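Local coordinates for protein methionyl-tRNA formyltransferase (Clostridium thermocellum, PDB 1ZGH) that probably transfers a formyl group from 10-formyltetrahydrofolate to the amino group of methionine on initiator tRNA, at residues L117-K126 against D213-Y223. Sequence-based numbering, arbitrary orientation.
Sequences LQNLIERGIK and DYIRMLDGEGY
A bend at chi2 (77°) turns the carboxamide of Gln118 toward the C-terminal end of helix 208-217, where NE2 donates a nearly straight hydrogen bond to Met217 O (3.0 Å, 161° at the hydrogen); this oxygen lies close to the plane of the Gln118 amide, while NE2 is tilted from the carbonyl plane. Met217, a selenomethionine, has CG between its backbone N and carbonyl carbon (chi1 83°) and then runs extended, so that SE rests against Gln118 CA and O and CE comes to 4.1 Å from Glu122 CG. The same methyl sits over the centre of the Tyr214 ring. Ile121 faces helix 208-217: its CD1 packs 3.7 Å from Met217 CB and over one face of the Arg216 guanidinium, while CG2 rests on Asp213 CB at 3.6 Å. Arg216 grips Asp213 OD1 side-on through NE (2.9 Å) and NH2, and its NH1 is bonded to Leu152 O and Gly154 O. Lys126 NZ stands 3.1 Å from Arg216 NH2, a close pair of like charges that the Asp213 carboxylate probably eases. One water links Ile125 O to Arg216 NH2. The axes of 117-122 and 213-217 approach to 10.1 Å and run nearly antiparallel, joining the formyltransferase and C-terminal family regions; helix 156-178 packs on Leu117 and Ile121, and Ile215 reaches strand 233-243.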
ATOM      1  N   LEU A 117      -6.317  -2.818  -0.594  1.00 27.40           N
ATOM      2  CA  LEU A 117      -6.231  -4.242  -0.247  1.00 27.53           C
ATOM      3  C   LEU A 117      -7.565  -4.793   0.258  1.00 26.50           C
ATOM      4  O   LEU A 117      -8.031  -5.821  -0.219  1.00 26.33           O
ATOM      5  CB  LEU A 117      -5.121  -4.531   0.766  1.00 28.01           C
ATOM      6  CG  LEU A 117      -5.137  -6.006   1.247  1.00 29.14           C
ATOM      7  CD1 LEU A 117      -4.994  -6.979   0.079  1.00 33.60           C
ATOM      8  CD2 LEU A 117      -4.002  -6.190   2.192  1.00 33.40           C
ATOM      9  N   GLN A 118      -8.172  -4.082   1.198  1.00 26.05           N
ATOM     10  CA  GLN A 118      -9.444  -4.453   1.773  1.00 27.26           C
ATOM     11  C   GLN A 118     -10.550  -4.372   0.726  1.00 28.01           C
ATOM     12  O   GLN A 118     -11.391  -5.265   0.647  1.00 27.55           O
ATOM     13  CB  GLN A 118      -9.779  -3.580   3.003  1.00 27.40           C
ATOM     14  CG  GLN A 118      -8.819  -3.728   4.179  1.00 29.62           C
ATOM     15  CD  GLN A 118      -7.483  -3.010   4.010  1.00 31.09           C
ATOM     16  OE1 GLN A 118      -7.407  -2.028   3.282  1.00 32.60           O
ATOM     17  NE2 GLN A 118      -6.410  -3.512   4.673  1.00 29.91           N
ATOM     18  N   ASN A 119     -10.511  -3.352  -0.128  1.00 27.32           N
ATOM     19  CA  ASN A 119     -11.491  -3.259  -1.213  1.00 27.36           C
ATOM     20  C   ASN A 119     -11.381  -4.428  -2.225  1.00 27.24           C
ATOM     21  O   ASN A 119     -12.403  -4.948  -2.700  1.00 25.07           O
ATOM     22  CB  ASN A 119     -11.381  -1.918  -1.905  1.00 27.35           C
ATOM     23  CG  ASN A 119     -12.228  -0.846  -1.235  1.00 28.90           C
ATOM     24  OD1 ASN A 119     -13.471  -0.981  -1.149  1.00 32.39           O
ATOM     25  ND2 ASN A 119     -11.584   0.219  -0.770  1.00 27.10           N
ATOM     26  N   LEU A 120     -10.149  -4.886  -2.490  1.00 26.25           N
ATOM     27  CA  LEU A 120      -9.920  -6.037  -3.390  1.00 26.85           C
ATOM     28  C   LEU A 120     -10.381  -7.375  -2.769  1.00 27.10           C
ATOM     29  O   LEU A 120     -11.046  -8.165  -3.428  1.00 26.75           O
ATOM     30  CB  LEU A 120      -8.432  -6.139  -3.752  1.00 26.28           C
ATOM     31  CG  LEU A 120      -7.926  -5.014  -4.671  1.00 26.94           C
ATOM     32  CD1 LEU A 120      -6.381  -4.962  -4.590  1.00 26.30           C
ATOM     33  CD2 LEU A 120      -8.413  -5.215  -6.096  1.00 28.06           C
ATOM     34  N   ILE A 121      -9.989  -7.614  -1.513  1.00 27.80           N
ATOM     35  CA  ILE A 121     -10.341  -8.842  -0.792  1.00 28.66           C
ATOM     36  C   ILE A 121     -11.846  -8.934  -0.536  1.00 29.59           C
ATOM     37  O   ILE A 121     -12.427  -9.982  -0.826  1.00 30.00           O
ATOM     38  CB  ILE A 121      -9.517  -9.055   0.481  1.00 28.62           C
ATOM     39  CG1 ILE A 121      -8.058  -9.303   0.097  1.00 28.04           C
ATOM     40  CG2 ILE A 121     -10.057 -10.294   1.320  1.00 29.00           C
ATOM     41  CD1 ILE A 121      -7.111  -9.453   1.288  1.00 29.40           C
ATOM     42  N   GLU A 122     -12.497  -7.844  -0.113  1.00 30.39           N
ATOM     43  CA  GLU A 122     -13.993  -7.785  -0.127  1.00 31.23           C
ATOM     44  C   GLU A 122     -14.635  -8.203  -1.428  1.00 30.83           C
ATOM     45  O   GLU A 122     -15.741  -8.776  -1.447  1.00 32.26           O
ATOM     46  CB  GLU A 122     -14.482  -6.372   0.156  1.00 30.94           C
ATOM     47  CG  GLU A 122     -14.433  -5.986   1.596  1.00 35.21           C
ATOM     48  CD  GLU A 122     -15.109  -4.639   1.814  1.00 36.82           C
ATOM     49  OE1 GLU A 122     -16.322  -4.500   1.477  1.00 43.10           O
ATOM     50  OE2 GLU A 122     -14.413  -3.714   2.277  1.00 46.94           O
ATOM     51  N   ARG A 123     -14.030  -7.828  -2.544  1.00 29.62           N
ATOM     52  CA  ARG A 123     -14.576  -8.176  -3.831  1.00 29.84           C
ATOM     53  C   ARG A 123     -14.228  -9.625  -4.253  1.00 30.04           C
ATOM     54  O   ARG A 123     -14.489  -9.991  -5.372  1.00 31.15           O
ATOM     55  CB  ARG A 123     -14.162  -7.161  -4.885  1.00 28.69           C
ATOM     56  CG  ARG A 123     -14.863  -5.804  -4.701  1.00 28.57           C
ATOM     57  CD  ARG A 123     -14.258  -4.707  -5.535  1.00 29.77           C
ATOM     58  NE  ARG A 123     -15.026  -3.464  -5.445  1.00 30.88           N
ATOM     59  CZ  ARG A 123     -15.103  -2.697  -4.359  1.00 30.05           C
ATOM     60  NH1 ARG A 123     -14.441  -3.000  -3.258  1.00 28.20           N
ATOM     61  NH2 ARG A 123     -15.832  -1.591  -4.385  1.00 31.94           N
ATOM     62  N   GLY A 124     -13.647 -10.427  -3.365  1.00 30.17           N
ATOM     63  CA  GLY A 124     -13.246 -11.797  -3.703  1.00 30.03           C
ATOM     64  C   GLY A 124     -12.101 -11.919  -4.713  1.00 30.01           C
ATOM     65  O   GLY A 124     -11.969 -12.960  -5.389  1.00 30.64           O
ATOM     66  N   ILE A 125     -11.280 -10.878  -4.847  1.00 27.98           N
ATOM     67  CA  ILE A 125     -10.215 -10.908  -5.841  1.00 27.33           C
ATOM     68  C   ILE A 125      -8.952 -11.572  -5.236  1.00 26.78           C
ATOM     69  O   ILE A 125      -8.529 -11.222  -4.124  1.00 23.87           O
ATOM     70  CB  ILE A 125      -9.921  -9.487  -6.367  1.00 26.83           C
ATOM     71  CG1 ILE A 125     -11.113  -8.974  -7.174  1.00 27.44           C
ATOM     72  CG2 ILE A 125      -8.630  -9.425  -7.212  1.00 26.42           C
ATOM     73  CD1 ILE A 125     -11.179  -7.471  -7.255  1.00 28.16           C
ATOM     74  N   LYS A 126      -8.351 -12.495  -5.991  1.00 26.34           N
ATOM     75  CA  LYS A 126      -7.170 -13.208  -5.502  1.00 28.49           C
ATOM     76  C   LYS A 126      -5.866 -12.821  -6.177  1.00 27.57           C
ATOM     77  O   LYS A 126      -4.803 -13.186  -5.679  1.00 26.32           O
ATOM     78  CB  LYS A 126      -7.372 -14.725  -5.590  1.00 29.85           C
ATOM     79  CG  LYS A 126      -8.193 -15.273  -4.392  1.00 33.27           C
ATOM     80  CD  LYS A 126      -7.471 -15.266  -3.005  1.00 36.64           C
ATOM     81  CE  LYS A 126      -8.432 -15.808  -1.918  1.00 36.74           C
ATOM     82  NZ  LYS A 126      -7.729 -16.090  -0.583  1.00 40.27           N
ATOM     83  N   ASP A 213     -11.640 -13.779   5.542  1.00 26.75           N
ATOM     84  CA  ASP A 213     -11.144 -12.657   4.711  1.00 26.79           C
ATOM     85  C   ASP A 213     -11.049 -11.410   5.528  1.00 25.72           C
ATOM     86  O   ASP A 213     -10.036 -10.740   5.468  1.00 25.35           O
ATOM     87  CB  ASP A 213     -11.998 -12.448   3.460  1.00 26.65           C
ATOM     88  CG  ASP A 213     -11.777 -13.525   2.423  1.00 27.36           C
ATOM     89  OD1 ASP A 213     -10.733 -14.192   2.496  1.00 27.72           O
ATOM     90  OD2 ASP A 213     -12.645 -13.723   1.552  1.00 26.46           O
ATOM     91  N   TYR A 214     -12.106 -11.089   6.291  1.00 27.09           N
ATOM     92  CA  TYR A 214     -12.093  -9.888   7.181  1.00 27.95           C
ATOM     93  C   TYR A 214     -10.945  -9.891   8.203  1.00 27.86           C
ATOM     94  O   TYR A 214     -10.229  -8.917   8.353  1.00 27.37           O
ATOM     95  CB  TYR A 214     -13.446  -9.685   7.893  1.00 28.67           C
ATOM     96  CG  TYR A 214     -14.320  -8.676   7.190  1.00 28.97           C
ATOM     97  CD1 TYR A 214     -14.782  -8.913   5.895  1.00 28.25           C
ATOM     98  CD2 TYR A 214     -14.695  -7.486   7.826  1.00 30.32           C
ATOM     99  CE1 TYR A 214     -15.571  -7.966   5.233  1.00 31.26           C
ATOM    100  CE2 TYR A 214     -15.496  -6.530   7.175  1.00 29.94           C
ATOM    101  CZ  TYR A 214     -15.917  -6.783   5.885  1.00 30.45           C
ATOM    102  OH  TYR A 214     -16.734  -5.893   5.248  1.00 32.22           O
ATOM    103  N   ILE A 215     -10.767 -11.007   8.911  1.00 28.01           N
ATOM    104  CA  ILE A 215      -9.691 -11.115   9.869  1.00 27.77           C
ATOM    105  C   ILE A 215      -8.310 -10.960   9.208  1.00 28.52           C
ATOM    106  O   ILE A 215      -7.498 -10.121   9.650  1.00 28.72           O
ATOM    107  CB  ILE A 215      -9.733 -12.432  10.672  1.00 27.52           C
ATOM    108  CG1 ILE A 215     -11.061 -12.543  11.442  1.00 27.07           C
ATOM    109  CG2 ILE A 215      -8.496 -12.488  11.618  1.00 28.25           C
ATOM    110  CD1 ILE A 215     -11.254 -13.904  12.072  1.00 27.56           C
ATOM    111  N   ARG A 216      -8.049 -11.720   8.145  1.00 27.28           N
ATOM    112  CA  ARG A 216      -6.733 -11.652   7.508  1.00 27.44           C
ATOM    113  C   ARG A 216      -6.425 -10.284   6.848  1.00 26.14           C
ATOM    114  O   ARG A 216      -5.290  -9.842   6.908  1.00 25.23           O
ATOM    115  CB  ARG A 216      -6.529 -12.754   6.486  1.00 26.57           C
ATOM    116  CG  ARG A 216      -7.196 -12.536   5.120  1.00 27.92           C
ATOM    117  CD  ARG A 216      -7.172 -13.843   4.375  1.00 28.08           C
ATOM    118  NE  ARG A 216      -7.932 -13.819   3.128  1.00 27.57           N
ATOM    119  CZ  ARG A 216      -7.466 -13.410   1.955  1.00 24.95           C
ATOM    120  NH1 ARG A 216      -6.209 -12.984   1.796  1.00 23.40           N
ATOM    121  NH2 ARG A 216      -8.250 -13.480   0.914  1.00 25.18           N
HETATM  122  N   MSE A 217      -7.439  -9.656   6.251  1.00 26.01           N
HETATM  123  CA  MSE A 217      -7.258  -8.427   5.466  1.00 28.05           C
HETATM  124  C   MSE A 217      -6.995  -7.230   6.381  1.00 27.76           C
HETATM  125  O   MSE A 217      -6.464  -6.235   5.922  1.00 25.62           O
HETATM  126  CB  MSE A 217      -8.429  -8.134   4.539  1.00 27.89           C
HETATM  127  CG  MSE A 217      -9.626  -7.419   5.190  1.00 28.50           C
HETATM  128 SE   MSE A 217     -11.162  -7.317   3.999  1.00 37.50          SE
HETATM  129  CE  MSE A 217     -12.259  -5.955   5.065  1.00 31.59           C
ATOM    130  N   LEU A 218      -7.357  -7.358   7.664  1.00 27.94           N
ATOM    131  CA  LEU A 218      -7.072  -6.359   8.694  1.00 28.40           C
ATOM    132  C   LEU A 218      -5.937  -6.679   9.684  1.00 29.25           C
ATOM    133  O   LEU A 218      -5.701  -5.904  10.633  1.00 30.59           O
ATOM    134  CB  LEU A 218      -8.375  -6.042   9.436  1.00 29.43           C
ATOM    135  CG  LEU A 218      -9.457  -5.472   8.519  1.00 27.33           C
ATOM    136  CD1 LEU A 218     -10.852  -5.621   9.120  1.00 28.86           C
ATOM    137  CD2 LEU A 218      -9.179  -4.054   8.143  1.00 29.89           C
ATOM    138  N   ASP A 219      -5.236  -7.799   9.447  1.00 28.59           N
ATOM    139  CA  ASP A 219      -4.171  -8.314  10.272  1.00 28.19           C
ATOM    140  C   ASP A 219      -2.828  -7.825   9.731  1.00 28.13           C
ATOM    141  O   ASP A 219      -2.140  -8.502   8.961  1.00 28.87           O
ATOM    142  CB  ASP A 219      -4.299  -9.829  10.340  1.00 28.36           C
ATOM    143  CG  ASP A 219      -3.378 -10.484  11.348  1.00 30.88           C
ATOM    144  OD1 ASP A 219      -2.557  -9.799  12.040  1.00 28.63           O
ATOM    145  OD2 ASP A 219      -3.434 -11.735  11.428  1.00 27.09           O
ATOM    146  N   GLY A 220      -2.453  -6.623  10.161  1.00 28.63           N
ATOM    147  CA  GLY A 220      -1.171  -6.042   9.761  1.00 29.61           C
ATOM    148  C   GLY A 220      -0.850  -4.772  10.520  1.00 29.85           C
ATOM    149  O   GLY A 220      -1.744  -4.132  11.067  1.00 29.97           O
ATOM    150  N   GLU A 221       0.428  -4.401  10.488  1.00 30.33           N
ATOM    151  CA  GLU A 221       0.965  -3.314  11.280  1.00 31.38           C
ATOM    152  C   GLU A 221       0.160  -2.066  11.032  1.00 31.57           C
ATOM    153  O   GLU A 221       0.047  -1.595   9.877  1.00 31.10           O
ATOM    154  CB  GLU A 221       2.447  -3.122  10.917  1.00 31.45           C
ATOM    155  CG  GLU A 221       3.215  -2.109  11.699  1.00 33.15           C
ATOM    156  CD  GLU A 221       4.632  -2.073  11.197  1.00 32.74           C
ATOM    157  OE1 GLU A 221       5.372  -3.099  11.414  1.00 33.39           O
ATOM    158  OE2 GLU A 221       4.952  -1.064  10.527  1.00 32.20           O
ATOM    159  N   GLY A 222      -0.424  -1.550  12.114  1.00 31.75           N
ATOM    160  CA  GLY A 222      -1.101  -0.248  12.092  1.00 33.29           C
ATOM    161  C   GLY A 222      -2.565  -0.314  11.670  1.00 33.94           C
ATOM    162  O   GLY A 222      -3.196   0.722  11.597  1.00 34.22           O
ATOM    163  N   TYR A 223      -3.100  -1.508  11.375  1.00 33.13           N
ATOM    164  CA  TYR A 223      -4.470  -1.637  10.872  1.00 33.56           C
ATOM    165  C   TYR A 223      -5.429  -1.993  11.991  1.00 33.14           C
ATOM    166  O   TYR A 223      -5.025  -2.688  12.919  1.00 34.04           O
ATOM    167  CB  TYR A 223      -4.535  -2.651   9.703  1.00 34.90           C
ATOM    168  CG  TYR A 223      -3.836  -2.106   8.496  1.00 37.26           C
ATOM    169  CD1 TYR A 223      -4.504  -1.261   7.600  1.00 37.94           C
ATOM    170  CD2 TYR A 223      -2.468  -2.361   8.267  1.00 40.03           C
ATOM    171  CE1 TYR A 223      -3.845  -0.728   6.482  1.00 39.62           C
ATOM    172  CE2 TYR A 223      -1.801  -1.816   7.175  1.00 38.35           C
ATOM    173  CZ  TYR A 223      -2.496  -0.999   6.277  1.00 40.55           C
ATOM    174  OH  TYR A 223      -1.839  -0.433   5.175  1.00 39.86           O
TER
HETATM  175  O   HOH W   1     -11.314 -12.584  -1.075  1.00 36.64           O
HETATM  176  O   HOH W   2      -8.684 -12.595  -1.937  1.00 31.46           O